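Local coordinates for protein halogenase (Chondromyces crocatus, PDB 3E1T) that is an FAD-dependent halogenase that probably chlorinates an aromatic precursor or intermediate of the myxobacterial metabolite chondrochloren, at residues Phe312-Gly315 / Val316-Thr320; Ser322-Leu325 / Val326-Ile330; Arg352-Tyr355 / Gly356-Gln360. All blocks are in the same frame, centred on the assembly; numbering follows the deposited sequence.

Overall arrangement
Followed from the N terminus, the three contacts come in series, each closing a short local loop of three to five residues; none encloses or crosses another. Contact 1 (312-315 / 316-320) is the start of helix 315-333 against the flavin, its centre about 4 Å from that of the chain. Contact 2 follows along the same helix, its centre about 15 Å from that of contact 1, beside helix 17-27 and strand 163-166. Contact 3 lies on the next helix, 340-368. It meets contact 1 directly, H317 NE2 lying 2.7 Å from E354 OE2 in a probable hydrogen bond, whereas contacts 2 and 3 come no nearer than about 6 Å between nearest atoms.

Contact 1 (Phe312-Gly315 / Val316-Thr320); sequences FSSG and VHLAT. With FAD (flavin-adenine dinucleotide), chain C.
L318 folds back over the carbonyl of S314 at the start of helix 315-333, and its side chain can be followed atom by atom. CB lies against S314 O and G315 O together. L318 CG comes closest, 3.4 Å from S314 O, because it stands beside its own backbone N and anti to its carbonyl carbon (chi1 -77°). At the tip, L318 CD1 meets S314 O and S314 OG, each at 3.9 Å, while CD2 packs on E354 of helix 340-368. S314 O also accepts L318 N at 2.9 Å, and carbons of both L318 and H317 crowd this oxygen. A319 N bonds to G315 O at 3.0 Å, continuing the helical pattern.

The first turn also holds the flavin. V316 N donates to FAD O2 over 2.8 Å with an N-H...O angle of 164°, and the CG2 branch of V316 packs on the same oxygen. A water bridges this site: it donates to FAD O2 and to S313 O, and accepts from H317 N at 3.1 Å. O2 thus receives an amide and a water proton, and the positive end of the helix dipole would probably favour negative charge on the pyrimidine side of the flavin, as in related flavoproteins. G315 CA lies 3.2 Å from FAD O3'; a CB there would run into FAD C1', and the backbone can come this near the ribityl chain because G315 has no side chain.

The H317 ring reaches E354 through NE2. This first turn is therefore set between helix 340-368, where F358 touches S314 and H317, helix 52-61, which meets H317 and T320, and helix 17-27, whose P17 touches V316 and T320.

Contact 2 (Ser322-Leu325 / Val326-Ile330); sequences SALL and VARAI
R328 and L324, one helical turn apart, make the chief side-chain contact here. It is a van der Waals contact of an alkyl group with a flat charged one: the isobutyl group of L324 lies over one face of the guanidinium, with CG 3.8 Å above the plane and offset toward its rim. Its CD2 branch comes within 3.6 Å of R328 NH2, while CD1 approaches both NH2 and NE. With CG anti to the backbone N (chi1 179°), the end of L324 is carried to the later turn, where its branches meet the extended CG-to-NE chain of R328 at a slant. Further back, R328 CG rests on L324 O at 3.3 Å.

The hydrogen bonds between the segments are all helical backbone bonds. V326 N, A327 N, R328 N and A329 N donate in turn to S322 O, A323 O, L324 O and L325 O. A327 N to A323 O is the shortest at 2.8 Å; A329 N to L325 O is the longest at 3.2 Å.

The polar ends have partners beyond this stretch. R328 NE donates to the carbonyl of G499 and the guanidinium makes a cation-pi contact with W502, while S322 OG accepts from G302 N and bonds to L318 O and A319 O, which compete for its one proton.

Around this part of helix 315-333, A323, L324 and A327 face helix 17-27 through T21, L22 and F25; V326 and I330 meet strand 163-166 of the parallel sheet; and L325 packs on F347 and R350 of helix 340-368.

Contact 3 (Arg352-Tyr355 / Gly356-Gln360); sequences RREY and GNFYQ
R352 O accepts G356 N at 2.8 Å, the first of four consecutive helical bonds in this part of helix 340-368. A CB on G356 would clash with that same carbonyl oxygen. The R352 guanidinium reaches E348 in a salt bridge and the carbonyl of N290. R353 follows: its O takes N357 N at 3.0 Å and lies 3.2 Å from the amide carbon CG of N357.

E354 bends at chi2 (73°), which brings its carboxylate alongside F358. E354 OE2, which also serves H317, meets the ring edge, 3.4 Å from F358 CE2, with carboxylate and ring planes 72° apart; E354 O also lies at this edge, in the ring plane.

Y355 and Y359 run side by side, pointing the same way, with ring centroids 6.0 Å apart and planes oblique. The hydroxyl oxygen of Y355 touches Y359 CD1 at 3.7 Å. Replacing Y355 by an alanine would remove this ring and is likely to leave the CD1 side of Y359, and C289, short of a packing partner.

Chemically, the helix is divided: Y359 packs with F187 and F465, its OH bonding S184 and Q463, and Y355 lies on a mixed set that includes V308 and C289, while the E354 carboxylate, set against the weakly electropositive C-H edge of F358, probably polarises H317 on the helix leading from the flavin.

Contact 1 (Phe312-Gly315 / Val316-Thr320)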
# COMPACT_ATOMS: atom_id res chain seq x y z
N PHE A 312 9.00 -3.00 1.11
CA PHE A 312 8.63 -3.66 -0.15
C PHE A 312 7.49 -3.01 -0.96
O PHE A 312 7.06 -3.56 -1.97
CB PHE A 312 8.47 -5.18 0.00
CG PHE A 312 9.78 -5.91 0.13
CD1 PHE A 312 10.17 -6.46 1.35
CD2 PHE A 312 10.64 -6.01 -0.96
CE1 PHE A 312 11.39 -7.13 1.47
CE2 PHE A 312 11.85 -6.68 -0.85
CZ PHE A 312 12.23 -7.24 0.37
N SER A 313 7.03 -1.83 -0.54
CA SER A 313 6.24 -0.94 -1.40
C SER A 313 5.03 -1.60 -2.06
O SER A 313 4.93 -1.62 -3.29
CB SER A 313 7.13 -0.36 -2.49
OG SER A 313 8.18 0.43 -1.95
N SER A 314 4.12 -2.14 -1.26
CA SER A 314 2.98 -2.86 -1.82
C SER A 314 1.67 -2.09 -1.86
O SER A 314 0.69 -2.61 -2.39
CB SER A 314 2.78 -4.17 -1.07
OG SER A 314 2.33 -3.92 0.25
N GLY A 315 1.64 -0.88 -1.30
CA GLY A 315 0.40 -0.13 -1.10
C GLY A 315 -0.35 0.17 -2.39
O GLY A 315 -1.54 -0.17 -2.52
N VAL A 316 0.33 0.79 -3.35
CA VAL A 316 -0.35 1.16 -4.60
C VAL A 316 -0.73 -0.07 -5.41
O VAL A 316 -1.76 -0.08 -6.08
CB VAL A 316 0.44 2.20 -5.43
CG1 VAL A 316 -0.17 2.36 -6.82
CG2 VAL A 316 0.46 3.55 -4.69
N HIS A 317 0.08 -1.12 -5.33
CA HIS A 317 -0.26 -2.38 -5.98
C HIS A 317 -1.56 -2.96 -5.42
O HIS A 317 -2.43 -3.39 -6.18
CB HIS A 317 0.90 -3.38 -5.84
CG HIS A 317 0.51 -4.81 -6.07
ND1 HIS A 317 0.07 -5.27 -7.29
CD2 HIS A 317 0.52 -5.88 -5.24
CE1 HIS A 317 -0.19 -6.57 -7.20
NE2 HIS A 317 0.07 -6.96 -5.97
N LEU A 318 -1.67 -2.98 -4.09
CA LEU A 318 -2.85 -3.53 -3.42
C LEU A 318 -4.10 -2.73 -3.79
O LEU A 318 -5.14 -3.30 -4.07
CB LEU A 318 -2.64 -3.54 -1.89
CG LEU A 318 -1.75 -4.68 -1.37
CD1 LEU A 318 -1.54 -4.57 0.12
CD2 LEU A 318 -2.32 -6.02 -1.73
N ALA A 319 -3.97 -1.41 -3.77
CA ALA A 319 -5.06 -0.51 -4.14
C ALA A 319 -5.53 -0.74 -5.58
O ALA A 319 -6.74 -0.81 -5.84
CB ALA A 319 -4.63 0.93 -3.96
N THR A 320 -4.58 -0.89 -6.51
CA THR A 320 -4.90 -1.04 -7.93
C THR A 320 -5.35 -2.45 -8.26
O THR A 320 -6.18 -2.64 -9.15
CB THR A 320 -3.71 -0.62 -8.86
OG1 THR A 320 -2.55 -1.42 -8.58
CG2 THR A 320 -3.38 0.86 -8.68
PA FAD C . -5.28 7.41 -1.41
O1A FAD C . -4.04 7.48 -2.26
O2A FAD C . -5.10 7.84 0.01
O5B FAD C . -6.39 8.36 -2.10
C5B FAD C . -7.70 8.47 -1.57
C4B FAD C . -8.35 9.75 -2.10
O4B FAD C . -9.62 9.95 -1.51
C3B FAD C . -7.51 10.97 -1.76
O3B FAD C . -7.25 11.66 -2.97
C2B FAD C . -8.39 11.82 -0.86
O2B FAD C . -8.26 13.17 -1.19
C1B FAD C . -9.78 11.31 -1.17
N9A FAD C . -10.76 11.40 -0.08
C8A FAD C . -10.57 11.21 1.27
N7A FAD C . -11.77 11.38 1.88
C5A FAD C . -12.71 11.67 0.95
C6A FAD C . -14.09 11.94 1.02
N6A FAD C . -14.72 12.09 2.19
N1A FAD C . -14.77 12.19 -0.15
C2A FAD C . -14.13 12.21 -1.36
N3A FAD C . -12.78 11.95 -1.41
C4A FAD C . -12.08 11.68 -0.28
N1 FAD C . 2.75 2.56 -1.35
C2 FAD C . 3.52 2.25 -2.43
O2 FAD C . 2.98 1.69 -3.38
N3 FAD C . 4.87 2.57 -2.42
C4 FAD C . 5.44 3.21 -1.33
O4 FAD C . 6.64 3.51 -1.33
C4X FAD C . 4.66 3.51 -0.22
N5 FAD C . 5.19 4.14 0.88
C5X FAD C . 4.38 4.44 1.96
C6 FAD C . 4.91 5.07 3.09
C7 FAD C . 4.08 5.36 4.19
C7M FAD C . 4.71 5.84 5.47
C8 FAD C . 2.72 5.02 4.16
C8M FAD C . 1.85 5.13 5.38
C9 FAD C . 2.20 4.40 3.03
C9A FAD C . 3.02 4.10 1.93
N10 FAD C . 2.47 3.49 0.82
C10 FAD C . 3.29 3.19 -0.25
C1' FAD C . 0.98 3.23 0.73
C2' FAD C . 0.22 4.22 -0.17
O2' FAD C . 0.30 5.50 0.42
C3' FAD C . -1.26 3.82 -0.30
O3' FAD C . -1.40 2.41 -0.30
C4' FAD C . -1.95 4.30 -1.57
O4' FAD C . -1.93 5.71 -1.61
C5' FAD C . -3.40 3.82 -1.58
O5' FAD C . -4.13 4.51 -2.55
P FAD C . -5.71 4.75 -2.40
O1P FAD C . -6.29 5.04 -3.77
O2P FAD C . -6.37 3.55 -1.80
O3P FAD C . -5.86 5.93 -1.35
O HOH W 1 3.06 -0.41 -4.72

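Contact 2 (Ser322-Leu325 / Val326-Ile330)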
# COMPACT_ATOMS: atom_id res chain seq x y z
N SER A 322 -6.97 -4.43 -6.02
CA SER A 322 -8.34 -4.48 -5.46
C SER A 322 -9.34 -3.70 -6.33
O SER A 322 -10.49 -4.12 -6.46
CB SER A 322 -8.40 -4.03 -4.00
OG SER A 322 -8.04 -2.67 -3.79
N ALA A 323 -8.89 -2.60 -6.93
CA ALA A 323 -9.69 -1.84 -7.93
C ALA A 323 -10.09 -2.70 -9.13
O ALA A 323 -11.27 -2.77 -9.46
CB ALA A 323 -8.95 -0.61 -8.39
N LEU A 324 -9.13 -3.38 -9.75
CA LEU A 324 -9.41 -4.38 -10.80
C LEU A 324 -10.39 -5.47 -10.39
O LEU A 324 -11.24 -5.88 -11.19
CB LEU A 324 -8.11 -5.04 -11.26
CG LEU A 324 -8.14 -6.14 -12.33
CD1 LEU A 324 -8.52 -5.59 -13.71
CD2 LEU A 324 -6.78 -6.82 -12.38
N LEU A 325 -10.24 -6.00 -9.18
CA LEU A 325 -11.09 -7.06 -8.67
C LEU A 325 -12.52 -6.56 -8.46
O LEU A 325 -13.49 -7.28 -8.70
CB LEU A 325 -10.54 -7.60 -7.35
CG LEU A 325 -9.20 -8.35 -7.39
CD1 LEU A 325 -8.76 -8.66 -5.97
CD2 LEU A 325 -9.33 -9.61 -8.21
N VAL A 326 -12.64 -5.34 -7.96
CA VAL A 326 -13.97 -4.76 -7.74
C VAL A 326 -14.58 -4.42 -9.10
O VAL A 326 -15.74 -4.71 -9.35
CB VAL A 326 -13.93 -3.55 -6.79
CG1 VAL A 326 -15.25 -2.76 -6.85
CG2 VAL A 326 -13.72 -4.02 -5.39
N ALA A 327 -13.76 -3.86 -9.99
CA ALA A 327 -14.20 -3.53 -11.36
C ALA A 327 -14.77 -4.74 -12.06
O ALA A 327 -15.80 -4.63 -12.72
CB ALA A 327 -13.06 -2.95 -12.17
N ARG A 328 -14.12 -5.90 -11.91
CA ARG A 328 -14.60 -7.16 -12.48
C ARG A 328 -15.90 -7.64 -11.88
O ARG A 328 -16.75 -8.20 -12.59
CB ARG A 328 -13.56 -8.27 -12.34
CG ARG A 328 -12.41 -8.14 -13.29
CD ARG A 328 -11.42 -9.25 -13.11
NE ARG A 328 -10.27 -9.02 -13.98
CZ ARG A 328 -9.09 -9.59 -13.84
NH1 ARG A 328 -8.87 -10.46 -12.85
NH2 ARG A 328 -8.12 -9.29 -14.69
N ALA A 329 -16.07 -7.45 -10.57
CA ALA A 329 -17.33 -7.81 -9.93
C ALA A 329 -18.44 -6.93 -10.49
O ALA A 329 -19.50 -7.44 -10.89
CB ALA A 329 -17.24 -7.69 -8.41
N ILE A 330 -18.18 -5.62 -10.55
CA ILE A 330 -19.15 -4.64 -11.04
C ILE A 330 -19.48 -4.81 -12.54
O ILE A 330 -20.65 -4.77 -12.91
CB ILE A 330 -18.69 -3.20 -10.76
CG1 ILE A 330 -18.68 -2.93 -9.25
CG2 ILE A 330 -19.59 -2.18 -11.47
CD1 ILE A 330 -18.05 -1.62 -8.85

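Contact 3 (Arg352-Tyr355 / Gly356-Gln360)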
# COMPACT_ATOMS: atom_id res chain seq x y z
N ARG A 352 -7.73 -10.59 0.03
CA ARG A 352 -7.19 -11.09 1.29
C ARG A 352 -5.97 -12.00 1.03
O ARG A 352 -5.04 -12.03 1.83
CB ARG A 352 -8.26 -11.86 2.08
CG ARG A 352 -9.30 -10.98 2.74
CD ARG A 352 -10.25 -11.74 3.69
NE ARG A 352 -11.20 -10.78 4.26
CZ ARG A 352 -10.93 -9.95 5.26
NH1 ARG A 352 -9.76 -9.99 5.88
NH2 ARG A 352 -11.86 -9.08 5.67
N ARG A 353 -6.00 -12.73 -0.08
CA ARG A 353 -4.88 -13.60 -0.45
C ARG A 353 -3.62 -12.78 -0.73
O ARG A 353 -2.55 -13.12 -0.22
CB ARG A 353 -5.22 -14.48 -1.65
CG ARG A 353 -6.08 -15.65 -1.26
CD ARG A 353 -6.77 -16.31 -2.45
NE ARG A 353 -5.89 -17.21 -3.20
CZ ARG A 353 -5.52 -18.43 -2.80
NH1 ARG A 353 -5.93 -18.92 -1.64
NH2 ARG A 353 -4.74 -19.16 -3.57
N GLU A 354 -3.76 -11.70 -1.50
CA GLU A 354 -2.61 -10.87 -1.85
C GLU A 354 -2.13 -10.04 -0.64
O GLU A 354 -0.92 -9.91 -0.43
CB GLU A 354 -2.93 -9.97 -3.05
CG GLU A 354 -1.74 -9.14 -3.57
CD GLU A 354 -0.66 -9.96 -4.33
OE1 GLU A 354 -0.79 -11.20 -4.51
OE2 GLU A 354 0.33 -9.33 -4.75
N TYR A 355 -3.07 -9.49 0.12
CA TYR A 355 -2.77 -8.78 1.37
C TYR A 355 -2.06 -9.70 2.37
O TYR A 355 -1.07 -9.30 3.00
CB TYR A 355 -4.05 -8.19 1.98
CG TYR A 355 -3.94 -7.76 3.43
CD1 TYR A 355 -3.44 -6.50 3.78
CD2 TYR A 355 -4.37 -8.61 4.46
CE1 TYR A 355 -3.35 -6.11 5.14
CE2 TYR A 355 -4.28 -8.23 5.80
CZ TYR A 355 -3.77 -6.99 6.13
OH TYR A 355 -3.70 -6.63 7.44
N GLY A 356 -2.59 -10.92 2.52
CA GLY A 356 -2.02 -11.97 3.38
C GLY A 356 -0.62 -12.40 3.01
O GLY A 356 0.24 -12.61 3.89
N ASN A 357 -0.38 -12.56 1.71
CA ASN A 357 0.95 -12.87 1.19
C ASN A 357 2.00 -11.83 1.60
O ASN A 357 3.09 -12.19 2.03
CB ASN A 357 0.90 -12.99 -0.34
CG ASN A 357 0.35 -14.34 -0.81
OD1 ASN A 357 0.08 -15.21 -0.01
ND2 ASN A 357 0.17 -14.49 -2.11
N PHE A 358 1.66 -10.56 1.46
CA PHE A 358 2.56 -9.49 1.88
C PHE A 358 2.69 -9.41 3.40
O PHE A 358 3.80 -9.21 3.91
CB PHE A 358 2.13 -8.14 1.31
CG PHE A 358 2.65 -7.88 -0.07
CD1 PHE A 358 3.95 -7.37 -0.25
CD2 PHE A 358 1.88 -8.14 -1.19
CE1 PHE A 358 4.46 -7.13 -1.52
CE2 PHE A 358 2.38 -7.90 -2.48
CZ PHE A 358 3.67 -7.38 -2.64
N TYR A 359 1.58 -9.54 4.11
CA TYR A 359 1.59 -9.51 5.57
C TYR A 359 2.55 -10.56 6.12
O TYR A 359 3.43 -10.25 6.92
CB TYR A 359 0.18 -9.72 6.17
CG TYR A 359 0.11 -9.33 7.65
CD1 TYR A 359 -0.35 -8.08 8.04
CD2 TYR A 359 0.53 -10.21 8.66
CE1 TYR A 359 -0.41 -7.70 9.37
CE2 TYR A 359 0.47 -9.84 10.01
CZ TYR A 359 0.00 -8.58 10.36
OH TYR A 359 -0.07 -8.18 11.67
N GLN A 360 2.36 -11.79 5.68
CA GLN A 360 3.14 -12.93 6.12
C GLN A 360 4.61 -12.74 5.83
O GLN A 360 5.44 -12.97 6.70
CB GLN A 360 2.64 -14.20 5.44
CG GLN A 360 1.37 -14.70 6.05
CD GLN A 360 1.61 -15.29 7.41
OE1 GLN A 360 2.10 -16.41 7.53
NE2 GLN A 360 1.28 -14.54 8.45